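Local coordinates for NAD-dependent epimerase/dehydratase (Methylobacillus flagellatus KT, PDB 3GPI), which is of unknown function but probably binds a nicotinamide dinucleotide and acts on its substrate as an epimerase, dehydratase or dehydrogenase, at residues A[19-24]-A[189-194]; A[163-168]-A[218-223]; A[213-218]-A[253-258]; A[229-234]-A[272-277]. All coordinates share one frame; numbering follows the deposited sequence.

Interaction 1 of 4, residues A[19-24]-A[189-194]; sequences ARRLTA and DGAAFI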
loop_
_atom_site.group_PDB
_atom_site.type_symbol
_atom_site.label_atom_id
_atom_site.label_comp_id
_atom_site.label_asym_id
_atom_site.label_seq_id
_atom_site.Cartn_x
_atom_site.Cartn_y
_atom_site.Cartn_z
ATOM N N ALA A 19 6.771 -7.505 -7.499
ATOM C CA ALA A 19 7.377 -8.695 -8.106
ATOM C C ALA A 19 8.354 -8.302 -9.200
ATOM O O ALA A 19 9.438 -8.884 -9.305
ATOM C CB ALA A 19 6.300 -9.638 -8.655
ATOM N N ARG A 20 7.979 -7.326 -10.013
ATOM C CA ARG A 20 8.830 -6.913 -11.124
ATOM C C ARG A 20 10.174 -6.421 -10.623
ATOM O O ARG A 20 11.235 -6.792 -11.133
ATOM C CB ARG A 20 8.103 -5.836 -11.945
ATOM C CG ARG A 20 8.827 -5.386 -13.211
ATOM C CD ARG A 20 8.178 -4.131 -13.871
ATOM N NE ARG A 20 8.363 -2.924 -13.046
ATOM C CZ ARG A 20 9.464 -2.174 -13.036
ATOM N NH1 ARG A 20 10.500 -2.504 -13.808
ATOM N NH2 ARG A 20 9.547 -1.097 -12.267
ATOM N N ARG A 21 10.143 -5.602 -9.569
ATOM C CA ARG A 21 11.366 -5.045 -9.000
ATOM C C ARG A 21 12.232 -6.122 -8.362
ATOM O O ARG A 21 13.448 -6.173 -8.613
ATOM C CB ARG A 21 11.012 -3.930 -8.006
ATOM C CG ARG A 21 10.450 -2.691 -8.709
ATOM C CD ARG A 21 9.871 -1.627 -7.741
ATOM N NE ARG A 21 9.411 -0.481 -8.532
ATOM C CZ ARG A 21 10.163 0.550 -8.900
ATOM N NH1 ARG A 21 11.410 0.710 -8.437
ATOM N NH2 ARG A 21 9.613 1.470 -9.666
ATOM N N LEU A 22 11.627 -7.014 -7.584
ATOM C CA LEU A 22 12.380 -8.050 -6.888
ATOM C C LEU A 22 12.980 -9.029 -7.882
ATOM O O LEU A 22 14.098 -9.488 -7.666
ATOM C CB LEU A 22 11.480 -8.797 -5.905
ATOM C CG LEU A 22 11.054 -7.980 -4.705
ATOM C CD1 LEU A 22 10.041 -8.782 -3.950
ATOM C CD2 LEU A 22 12.265 -7.588 -3.815
ATOM N N THR A 23 12.247 -9.368 -8.940
ATOM C CA THR A 23 12.801 -10.265 -9.962
ATOM C C THR A 23 13.981 -9.611 -10.660
ATOM O O THR A 23 15.010 -10.290 -10.890
ATOM C CB THR A 23 11.693 -10.662 -10.947
ATOM O OG1 THR A 23 10.700 -11.435 -10.258
ATOM C CG2 THR A 23 12.263 -11.477 -12.107
ATOM N N ALA A 24 13.869 -8.306 -10.952
ATOM C CA ALA A 24 14.990 -7.598 -11.578
ATOM C C ALA A 24 16.232 -7.583 -10.706
ATOM O O ALA A 24 17.363 -7.551 -11.224
ATOM C CB ALA A 24 14.587 -6.194 -11.961
ATOM N N ASP A 189 6.461 3.795 -5.454
ATOM C CA ASP A 189 7.161 3.975 -4.185
ATOM C C ASP A 189 6.779 2.942 -3.148
ATOM O O ASP A 189 7.619 2.508 -2.358
ATOM C CB ASP A 189 6.897 5.391 -3.621
ATOM C CG ASP A 189 7.840 6.417 -4.199
ATOM O OD1 ASP A 189 9.059 6.127 -4.199
ATOM O OD2 ASP A 189 7.387 7.521 -4.592
ATOM N N GLY A 190 5.502 2.556 -3.073
ATOM C CA GLY A 190 5.119 1.509 -2.132
ATOM C C GLY A 190 5.889 0.223 -2.456
ATOM O O GLY A 190 6.424 -0.426 -1.555
ATOM N N ALA A 191 5.947 -0.147 -3.748
ATOM C CA ALA A 191 6.646 -1.351 -4.123
ATOM C C ALA A 191 8.141 -1.223 -3.884
ATOM O O ALA A 191 8.753 -2.167 -3.364
ATOM C CB ALA A 191 6.392 -1.638 -5.611
ATOM N N ALA A 192 8.713 -0.101 -4.301
ATOM C CA ALA A 192 10.162 0.073 -4.169
ATOM C C ALA A 192 10.565 0.172 -2.707
ATOM O O ALA A 192 11.646 -0.267 -2.335
ATOM C CB ALA A 192 10.635 1.297 -4.931
ATOM N N PHE A 193 9.716 0.721 -1.843
ATOM C CA PHE A 193 10.075 0.769 -0.419
ATOM C C PHE A 193 10.085 -0.644 0.156
ATOM O O PHE A 193 10.996 -1.017 0.927
ATOM C CB PHE A 193 9.084 1.656 0.349
ATOM C CG PHE A 193 9.370 1.726 1.837
ATOM C CD1 PHE A 193 10.581 2.170 2.295
ATOM C CD2 PHE A 193 8.389 1.385 2.755
ATOM C CE1 PHE A 193 10.851 2.256 3.650
ATOM C CE2 PHE A 193 8.640 1.448 4.130
ATOM C CZ PHE A 193 9.869 1.885 4.567
ATOM N N ILE A 194 9.110 -1.464 -0.195
ATOM C CA ILE A 194 9.153 -2.860 0.273
ATOM C C ILE A 194 10.382 -3.595 -0.263
ATOM O O ILE A 194 11.076 -4.290 0.492
ATOM C CB ILE A 194 7.905 -3.638 -0.118
ATOM C CG1 ILE A 194 6.675 -2.977 0.510
ATOM C CG2 ILE A 194 8.041 -5.103 0.287
ATOM C CD1 ILE A 194 5.370 -3.516 -0.014
#
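Arg21 reaches across from helix 13-24 to helix 187-201 and lies on Ala192, the point where the two backbones come nearest, with CA atoms 7.1 Å apart. The pair belongs to the Rossmann-type half of the protein, where helix 13-24 follows a glycine-rich turn consistent with a dinucleotide-binding motif. The Ala192 methyl sits over one face of the guanidinium, 3.6 Å from Arg21 NH1. Arg21 CD comes against the other backbone, 3.9 Å from Ala192 N. With CG beside its own backbone N (chi1 -70°) and the chain extended from CG to NE, Arg21 spans the distance to the other helix. Its polar end is held by Glu17 one turn earlier: Arg21 NE and Arg20 NH2 both make salt bridges to Glu17 OE2. Asp188 OD2 adds a long, weak ion pair to Arg21 NH2. Replacing Arg21 by an alanine would probably uncover the Ala192 methyl and leave Glu17 without one of its two arginine partners. Deeper in the contact, Ala191 packs on Leu14 and Glu17, and its CB also approaches Arg21 CD, at 4.1 Å.

Interaction 2 of 4, residues A[163-168]-A[218-223]; sequences LRMIRQ and LPVHDL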
loop_
_atom_site.group_PDB
_atom_site.type_symbol
_atom_site.label_atom_id
_atom_site.label_comp_id
_atom_site.label_asym_id
_atom_site.label_seq_id
_atom_site.Cartn_x
_atom_site.Cartn_y
_atom_site.Cartn_z
ATOM N N LEU A 163 -6.288 6.358 -11.175
ATOM C CA LEU A 163 -6.351 7.742 -11.621
ATOM C C LEU A 163 -7.652 8.453 -11.237
ATOM O O LEU A 163 -8.003 9.491 -11.847
ATOM C CB LEU A 163 -6.179 7.811 -13.155
ATOM C CG LEU A 163 -4.894 7.163 -13.683
ATOM C CD1 LEU A 163 -4.914 7.176 -15.221
ATOM C CD2 LEU A 163 -3.618 7.827 -13.189
ATOM N N ARG A 164 -8.361 7.950 -10.217
ATOM C CA ARG A 164 -9.608 8.592 -9.776
ATOM C C ARG A 164 -9.490 10.102 -9.536
ATOM O O ARG A 164 -10.396 10.844 -9.896
ATOM C CB ARG A 164 -10.239 7.949 -8.553
ATOM C CG ARG A 164 -11.662 8.421 -8.362
ATOM C CD ARG A 164 -12.376 7.715 -7.234
ATOM N NE ARG A 164 -13.386 8.604 -6.658
ATOM C CZ ARG A 164 -14.641 8.713 -7.085
ATOM N NH1 ARG A 164 -15.077 7.973 -8.095
ATOM N NH2 ARG A 164 -15.473 9.554 -6.474
ATOM N N MET A 165 -8.413 10.586 -8.922
ATOM C CA MET A 165 -8.310 12.014 -8.625
ATOM C C MET A 165 -8.221 12.824 -9.919
ATOM O O MET A 165 -8.744 13.945 -10.016
ATOM C CB MET A 165 -7.085 12.327 -7.744
ATOM C CG MET A 165 -7.230 12.011 -6.230
ATOM S SD MET A 165 -8.649 12.758 -5.355
ATOM C CE MET A 165 -9.770 11.394 -5.560
ATOM N N ILE A 166 -7.523 12.266 -10.908
ATOM C CA ILE A 166 -7.391 12.926 -12.224
ATOM C C ILE A 166 -8.753 13.052 -12.888
ATOM O O ILE A 166 -9.071 14.134 -13.430
ATOM C CB ILE A 166 -6.392 12.189 -13.148
ATOM C CG1 ILE A 166 -4.972 12.461 -12.673
ATOM C CG2 ILE A 166 -6.531 12.606 -14.643
ATOM C CD1 ILE A 166 -3.910 11.686 -13.427
ATOM N N ARG A 167 -9.547 11.992 -12.818
ATOM C CA ARG A 167 -10.885 12.042 -13.421
ATOM C C ARG A 167 -11.787 12.966 -12.617
ATOM O O ARG A 167 -12.472 13.805 -13.225
ATOM C CB ARG A 167 -11.490 10.636 -13.554
ATOM C CG ARG A 167 -10.722 9.766 -14.565
ATOM C CD ARG A 167 -11.418 8.421 -14.763
ATOM N NE ARG A 167 -11.671 7.715 -13.497
ATOM C CZ ARG A 167 -10.863 6.804 -12.962
ATOM N NH1 ARG A 167 -9.721 6.451 -13.543
ATOM N NH2 ARG A 167 -11.197 6.242 -11.831
ATOM N N GLN A 168 -11.778 12.870 -11.288
ATOM C CA GLN A 168 -12.639 13.700 -10.474
ATOM C C GLN A 168 -12.308 15.195 -10.684
ATOM O O GLN A 168 -13.190 16.056 -10.619
ATOM C CB GLN A 168 -12.496 13.382 -9.003
ATOM C CG GLN A 168 -13.530 14.153 -8.136
ATOM C CD GLN A 168 -13.666 13.708 -6.689
ATOM O OE1 GLN A 168 -12.691 13.357 -6.006
ATOM N NE2 GLN A 168 -14.894 13.787 -6.198
ATOM N N LEU A 218 -2.308 17.037 1.605
ATOM C CA LEU A 218 -2.937 18.319 1.278
ATOM C C LEU A 218 -4.435 18.171 1.322
ATOM O O LEU A 218 -4.973 17.069 1.198
ATOM C CB LEU A 218 -2.472 18.939 -0.076
ATOM C CG LEU A 218 -2.995 18.287 -1.365
ATOM C CD1 LEU A 218 -2.452 19.075 -2.612
ATOM C CD2 LEU A 218 -2.542 16.843 -1.475
ATOM N N PRO A 219 -5.125 19.295 1.499
ATOM C CA PRO A 219 -6.575 19.243 1.470
ATOM C C PRO A 219 -7.051 18.830 0.078
ATOM O O PRO A 219 -6.444 19.239 -0.931
ATOM C CB PRO A 219 -6.975 20.708 1.738
ATOM C CG PRO A 219 -5.823 21.295 2.486
ATOM C CD PRO A 219 -4.625 20.642 1.796
ATOM N N VAL A 220 -8.128 18.060 0.025
ATOM C CA VAL A 220 -8.574 17.457 -1.236
ATOM C C VAL A 220 -8.872 18.543 -2.299
ATOM O O VAL A 220 -8.608 18.358 -3.470
ATOM C CB VAL A 220 -9.759 16.469 -1.027
ATOM C CG1 VAL A 220 -11.058 17.197 -0.596
ATOM C CG2 VAL A 220 -9.980 15.595 -2.235
ATOM N N HIS A 221 -9.406 19.683 -1.879
ATOM C CA HIS A 221 -9.680 20.731 -2.853
ATOM C C HIS A 221 -8.439 21.333 -3.452
ATOM O O HIS A 221 -8.460 21.745 -4.595
ATOM C CB HIS A 221 -10.594 21.839 -2.254
ATOM C CG HIS A 221 -12.043 21.462 -2.251
ATOM N ND1 HIS A 221 -12.938 22.006 -3.147
ATOM C CD2 HIS A 221 -12.744 20.579 -1.489
ATOM C CE1 HIS A 221 -14.130 21.473 -2.932
ATOM N NE2 HIS A 221 -14.043 20.612 -1.935
ATOM N N ASP A 222 -7.348 21.380 -2.693
ATOM C CA ASP A 222 -6.122 21.870 -3.292
ATOM C C ASP A 222 -5.602 20.900 -4.347
ATOM O O ASP A 222 -5.098 21.320 -5.389
ATOM C CB ASP A 222 -5.037 22.088 -2.236
ATOM C CG ASP A 222 -5.295 23.301 -1.349
ATOM O OD1 ASP A 222 -6.215 24.096 -1.632
ATOM O OD2 ASP A 222 -4.549 23.410 -0.367
ATOM N N LEU A 223 -5.723 19.605 -4.102
ATOM C CA LEU A 223 -5.284 18.619 -5.077
ATOM C C LEU A 223 -6.175 18.676 -6.317
ATOM O O LEU A 223 -5.665 18.691 -7.430
ATOM C CB LEU A 223 -5.335 17.221 -4.441
ATOM C CG LEU A 223 -4.971 16.099 -5.400
ATOM C CD1 LEU A 223 -3.547 16.249 -5.994
ATOM C CD2 LEU A 223 -5.077 14.752 -4.726
#
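Met165 and Leu223 mark the nearest backbone approach, 8.1 Å between CA atoms, where the short helix 164-168 faces the first turn of helix 220-230. The gap is bridged by apolar side chains alone, in the part of the fold beside the Rossmann-type sheet. Met165 CG meets Leu223 CD2 at 3.8 Å, and the sulfur lies only slightly farther off, Met165 SD to Leu223 CD2 being 4.1 Å. The two side chains cross at about a right angle, and one leucine methyl, CD2, meets both CG and SD. Leu223 offers that methyl because its CG stands opposite the backbone N (chi1 177°). Met165 instead carries CG beside its backbone N and bends again at chi2 (-55°), which brings SD round toward the start of the other helix. There Val220 CG2 is a looser neighbour, 4.4 Å from Met165 SD. Met165 was modelled in two conformers, and this packing is certain for only one of them. A 1,2-ethanediol, probably from the crystallisation liquor, lies about 4 Å from its side chain. Outward, Met165 also touches Leu227 on the next turn of helix 220-230 and Tyr270 on helix 266-277, whose Tyr266 meets Leu223. Strand 218-219, which leads into helix 220-230, pairs antiparallel with strand 181-186, where Thr182 packs on Val220 and Arg184 on Leu223.

Interaction 3 of 4, residues A[213-218]-A[253-258]; sequences TDNQPL and RLLASG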
loop_
_atom_site.group_PDB
_atom_site.type_symbol
_atom_site.label_atom_id
_atom_site.label_comp_id
_atom_site.label_asym_id
_atom_site.label_seq_id
_atom_site.Cartn_x
_atom_site.Cartn_y
_atom_site.Cartn_z
ATOM N N THR A 213 3.824 6.697 3.163
ATOM C CA THR A 213 3.118 7.875 2.625
ATOM C C THR A 213 4.156 8.866 2.120
ATOM O O THR A 213 5.326 8.773 2.498
ATOM C CB THR A 213 2.150 8.462 3.683
ATOM O OG1 THR A 213 1.206 9.341 3.066
ATOM C CG2 THR A 213 2.909 9.193 4.793
ATOM N N ASP A 214 3.747 9.777 1.242
ATOM C CA ASP A 214 4.720 10.721 0.697
ATOM C C ASP A 214 4.887 11.947 1.587
ATOM O O ASP A 214 4.369 11.958 2.691
ATOM C CB ASP A 214 4.424 11.080 -0.764
ATOM C CG ASP A 214 3.284 12.100 -0.930
ATOM O OD1 ASP A 214 2.847 12.751 0.042
ATOM O OD2 ASP A 214 2.899 12.296 -2.091
ATOM N N ASN A 215 5.626 12.936 1.118
ATOM C CA ASN A 215 6.000 14.084 1.950
ATOM C C ASN A 215 4.927 15.144 2.134
ATOM O O ASN A 215 5.104 16.030 3.006
ATOM C CB ASN A 215 7.201 14.803 1.318
ATOM C CG ASN A 215 8.467 13.989 1.322
ATOM O OD1 ASN A 215 8.689 13.095 2.111
ATOM N ND2 ASN A 215 9.346 14.380 0.429
ATOM N N GLN A 216 3.841 15.119 1.345
ATOM C CA GLN A 216 2.945 16.293 1.336
ATOM C C GLN A 216 1.478 15.935 1.353
ATOM O O GLN A 216 0.855 15.876 0.306
ATOM C CB GLN A 216 3.232 17.195 0.125
ATOM C CG GLN A 216 4.616 17.899 0.179
ATOM C CD GLN A 216 4.753 19.016 -0.836
ATOM O OE1 GLN A 216 3.875 19.845 -0.986
ATOM N NE2 GLN A 216 5.885 19.046 -1.560
ATOM N N PRO A 217 0.904 15.751 2.535
ATOM C CA PRO A 217 -0.554 15.692 2.607
ATOM C C PRO A 217 -1.109 17.049 2.160
ATOM O O PRO A 217 -0.491 18.088 2.344
ATOM C CB PRO A 217 -0.839 15.461 4.097
ATOM C CG PRO A 217 0.462 15.480 4.814
ATOM C CD PRO A 217 1.559 15.756 3.855
ATOM N N LEU A 218 -2.308 17.037 1.605
ATOM C CA LEU A 218 -2.937 18.319 1.278
ATOM C C LEU A 218 -4.435 18.171 1.322
ATOM O O LEU A 218 -4.973 17.069 1.198
ATOM C CB LEU A 218 -2.472 18.939 -0.076
ATOM C CG LEU A 218 -2.995 18.287 -1.365
ATOM C CD1 LEU A 218 -2.452 19.075 -2.612
ATOM C CD2 LEU A 218 -2.542 16.843 -1.475
ATOM N N ARG A 253 9.692 8.150 9.726
ATOM C CA ARG A 253 10.387 6.851 9.863
ATOM C C ARG A 253 10.793 6.280 8.489
ATOM O O ARG A 253 11.908 5.819 8.293
ATOM C CB ARG A 253 9.534 5.841 10.652
ATOM C CG ARG A 253 9.649 5.914 12.193
ATOM C CD ARG A 253 9.071 4.629 12.765
ATOM N NE ARG A 253 9.369 4.455 14.179
ATOM C CZ ARG A 253 8.700 5.051 15.163
ATOM N NH1 ARG A 253 7.687 5.891 14.907
ATOM N NH2 ARG A 253 9.049 4.816 16.410
ATOM N N LEU A 254 9.918 6.372 7.488
ATOM C CA LEU A 254 10.280 5.920 6.153
ATOM C C LEU A 254 11.491 6.703 5.638
ATOM O O LEU A 254 12.444 6.117 5.115
ATOM C CB LEU A 254 9.043 6.067 5.232
ATOM C CG LEU A 254 9.237 5.799 3.744
ATOM C CD1 LEU A 254 7.903 5.397 3.098
ATOM C CD2 LEU A 254 9.784 7.076 3.081
ATOM N N LEU A 255 11.516 8.021 5.829
ATOM C CA LEU A 255 12.656 8.813 5.385
ATOM C C LEU A 255 13.924 8.399 6.164
ATOM O O LEU A 255 15.002 8.303 5.548
ATOM C CB LEU A 255 12.401 10.318 5.544
ATOM C CG LEU A 255 11.315 10.862 4.595
ATOM C CD1 LEU A 255 11.104 12.321 4.807
ATOM C CD2 LEU A 255 11.699 10.615 3.139
ATOM N N ALA A 256 13.784 8.143 7.462
ATOM C CA ALA A 256 14.948 7.775 8.307
ATOM C C ALA A 256 15.524 6.410 7.959
ATOM O O ALA A 256 16.669 6.105 8.315
ATOM C CB ALA A 256 14.580 7.858 9.794
ATOM N N SER A 257 14.782 5.595 7.212
ATOM C CA SER A 257 15.283 4.283 6.774
ATOM C C SER A 257 16.297 4.457 5.681
ATOM O O SER A 257 17.005 3.486 5.353
ATOM C CB SER A 257 14.151 3.394 6.222
ATOM O OG SER A 257 13.721 3.887 4.947
ATOM N N GLY A 258 16.351 5.647 5.078
ATOM C CA GLY A 258 17.256 5.906 3.962
ATOM C C GLY A 258 16.594 5.748 2.604
ATOM O O GLY A 258 17.221 6.048 1.589
#
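Leu254 and Leu255, neighbours on helix 252-256, reach the loop that leaves strand 209-212 of the Rossmann-like sheet, one on its buried side and the other near solvent. On the buried side Leu254 CD1 lies 4.3 Å from Thr213 N, an amide enclosed here with no hydrogen-bond partner. Thr213 OG1, by contrast, is bonded to Ser155 OG and Arg184 O. Leu254 also packs on Phe193 of helix 187-201 and on Tyr259. The outer part faces solvent: Leu255, an exposed residue, lays its branch end against the Asn215 amide oxygen, with Leu255 CD1 3.7 Å and Leu255 CD2 4.0 Å from Asn215 OD1. Asn215 swings CG beside its backbone N (chi1 -67°), and OD1 takes its hydrogen bond from Asn251 ND2, which also binds Thr213 O and so ties the loop to the segment just before the helix. The loop itself is folded by an Asx turn, Gln216 N donating to Asp214 OD1 at 2.9 Å from above the carboxylate plane. Farther along the other segment, Gly258 has positive phi. Just ahead of it, Ser257 OG donates to Leu254 O at 2.6 Å, in the carbonyl plane, and Ser257 N shares the same acceptor.

Interaction 4 of 4, residues A[229-234]-A[272-277]; sequences DRQGIA and ALLAAM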
loop_
_atom_site.group_PDB
_atom_site.type_symbol
_atom_site.label_atom_id
_atom_site.label_comp_id
_atom_site.label_asym_id
_atom_site.label_seq_id
_atom_site.Cartn_x
_atom_site.Cartn_y
_atom_site.Cartn_z
ATOM N N ASP A 229 -6.262 22.558 -12.917
ATOM C CA ASP A 229 -5.425 23.556 -13.586
ATOM C C ASP A 229 -4.571 22.933 -14.679
ATOM O O ASP A 229 -4.459 23.455 -15.802
ATOM C CB ASP A 229 -4.546 24.297 -12.588
ATOM C CG ASP A 229 -5.317 25.270 -11.732
ATOM O OD1 ASP A 229 -6.534 25.481 -11.961
ATOM O OD2 ASP A 229 -4.707 25.837 -10.776
ATOM N N ARG A 230 -4.016 21.774 -14.411
ATOM C CA ARG A 230 -3.155 21.162 -15.403
ATOM C C ARG A 230 -3.901 20.442 -16.507
ATOM O O ARG A 230 -3.290 19.995 -17.464
ATOM C CB ARG A 230 -2.150 20.230 -14.699
ATOM C CG ARG A 230 -0.899 21.052 -14.311
ATOM C CD ARG A 230 -0.361 20.761 -12.953
ATOM N NE ARG A 230 0.509 21.839 -12.472
ATOM C CZ ARG A 230 0.089 22.867 -11.741
ATOM N NH1 ARG A 230 -1.198 22.967 -11.417
ATOM N NH2 ARG A 230 0.948 23.814 -11.346
ATOM N N GLN A 231 -5.217 20.318 -16.389
ATOM C CA GLN A 231 -6.030 19.692 -17.418
ATOM C C GLN A 231 -6.975 20.657 -18.163
ATOM O O GLN A 231 -7.867 20.208 -18.913
ATOM C CB GLN A 231 -6.843 18.553 -16.836
ATOM C CG GLN A 231 -5.979 17.413 -16.247
ATOM C CD GLN A 231 -6.842 16.302 -15.764
ATOM O OE1 GLN A 231 -7.208 15.424 -16.528
ATOM N NE2 GLN A 231 -7.170 16.328 -14.469
ATOM N N GLY A 232 -6.803 21.957 -17.935
ATOM C CA GLY A 232 -7.653 22.940 -18.604
ATOM C C GLY A 232 -9.107 22.839 -18.182
ATOM O O GLY A 232 -10.013 22.956 -19.017
ATOM N N ILE A 233 -9.356 22.593 -16.905
ATOM C CA ILE A 233 -10.712 22.441 -16.376
ATOM C C ILE A 233 -11.118 23.704 -15.659
ATOM O O ILE A 233 -10.449 24.174 -14.757
ATOM C CB ILE A 233 -10.777 21.243 -15.379
ATOM C CG1 ILE A 233 -10.303 19.943 -16.055
ATOM C CG2 ILE A 233 -12.164 21.150 -14.777
ATOM C CD1 ILE A 233 -11.098 19.502 -17.266
ATOM N N ALA A 234 -12.241 24.281 -16.077
ATOM C CA ALA A 234 -12.720 25.512 -15.481
ATOM C C ALA A 234 -13.418 25.308 -14.165
ATOM O O ALA A 234 -14.184 24.354 -13.994
ATOM C CB ALA A 234 -13.665 26.229 -16.467
ATOM N N ALA A 272 3.859 12.978 -13.562
ATOM C CA ALA A 272 4.234 11.823 -14.392
ATOM C C ALA A 272 3.008 11.124 -15.002
ATOM O O ALA A 272 3.050 10.606 -16.118
ATOM C CB ALA A 272 5.056 10.840 -13.569
ATOM N N LEU A 273 1.883 11.141 -14.304
ATOM C CA LEU A 273 0.777 10.324 -14.743
ATOM C C LEU A 273 0.032 11.045 -15.817
ATOM O O LEU A 273 -0.436 10.421 -16.786
ATOM C CB LEU A 273 -0.152 10.013 -13.581
ATOM C CG LEU A 273 0.385 9.029 -12.563
ATOM C CD1 LEU A 273 -0.525 9.040 -11.346
ATOM C CD2 LEU A 273 0.448 7.633 -13.179
ATOM N N LEU A 274 -0.045 12.362 -15.676
ATOM C CA LEU A 274 -0.641 13.180 -16.712
ATOM C C LEU A 274 0.182 13.011 -17.982
ATOM O O LEU A 274 -0.379 12.751 -19.050
ATOM C CB LEU A 274 -0.722 14.637 -16.281
ATOM C CG LEU A 274 -1.827 14.884 -15.227
ATOM C CD1 LEU A 274 -1.626 16.210 -14.564
ATOM C CD2 LEU A 274 -3.285 14.808 -15.737
ATOM N N ALA A 275 1.507 13.108 -17.866
ATOM C CA ALA A 275 2.380 12.978 -19.052
ATOM C C ALA A 275 2.191 11.644 -19.776
ATOM O O ALA A 275 2.171 11.617 -20.998
ATOM C CB ALA A 275 3.853 13.196 -18.667
ATOM N N ALA A 276 2.004 10.553 -19.038
ATOM C CA ALA A 276 1.940 9.210 -19.599
ATOM C C ALA A 276 0.588 8.922 -20.237
ATOM O O ALA A 276 0.507 8.325 -21.322
ATOM C CB ALA A 276 2.254 8.157 -18.519
ATOM N N MET A 277 -0.475 9.350 -19.561
ATOM C CA MET A 277 -1.829 9.119 -20.041
ATOM C C MET A 277 -2.068 9.839 -21.375
ATOM O O MET A 277 -2.891 9.380 -22.179
ATOM C CB MET A 277 -2.877 9.495 -18.959
ATOM C CG MET A 277 -3.193 11.001 -18.783
ATOM S SD MET A 277 -4.357 11.300 -17.395
ATOM C CE MET A 277 -5.584 12.365 -18.281
#
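Arg230 of helix 220-230 touches helix 266-277 only through the root of its side chain, Arg230 CB lying 4.1 Å from Leu274 CD1. Beyond CB the chain bends at chi2 (138°) and leads away to Trp226, which receives the guanidinium in a cation-pi contact and accepts from NH1 through its backbone oxygen. Gln231 comes next and brings the rest of the contact. Its CG packs on the other leucine methyl, 3.8 Å from Leu274 CD2, the two side chains crossing at about a right angle. Farther out, the Met277 methyl approaches the amide, with Met277 CE 3.9 Å from Gln231 OE1. Polar partners grip the amide: OE1 accepts from Gln170 NE2 and NE2 donates to Ile166 O, while a second NE2 bond goes back to Leu227 O, within helix 220-230. Cutting Gln231 back to an alanine would probably leave Gln170 NE2 and the Ile166 and Leu227 carbonyls without their mates and uncover the Leu274 methyl. After Gln231 the backbone turns away through Gly232, whose phi is positive. The arrangement packs the end region of helix 220-230 against the chain's last helix, consistent with the smaller C-terminal part accompanying the Rossmann domain in epimerase/dehydratase relatives.

Overall arrangement
Interactions 2 and 4 are neighbours, centres 12 Å apart, and work on the same small helical cluster: both use helix 220-230, one at its start and the other toward its end, and helix 164-168 joins them where Ile166 packs on Leu274 and Met277. Interactions 1 and 3 meet through Phe193, which rests on Leu254 and Ser257, and they belong to the Rossmann-like side. Interaction 2 is the buried one and purely apolar. The other three are partly buried and mixed: an arginine laid on alanines in interaction 1, amides against aliphatic groups in 3 and 4. Segments 213-218 and 218-223 share Leu218, linking interactions 2 and 3 along the chain.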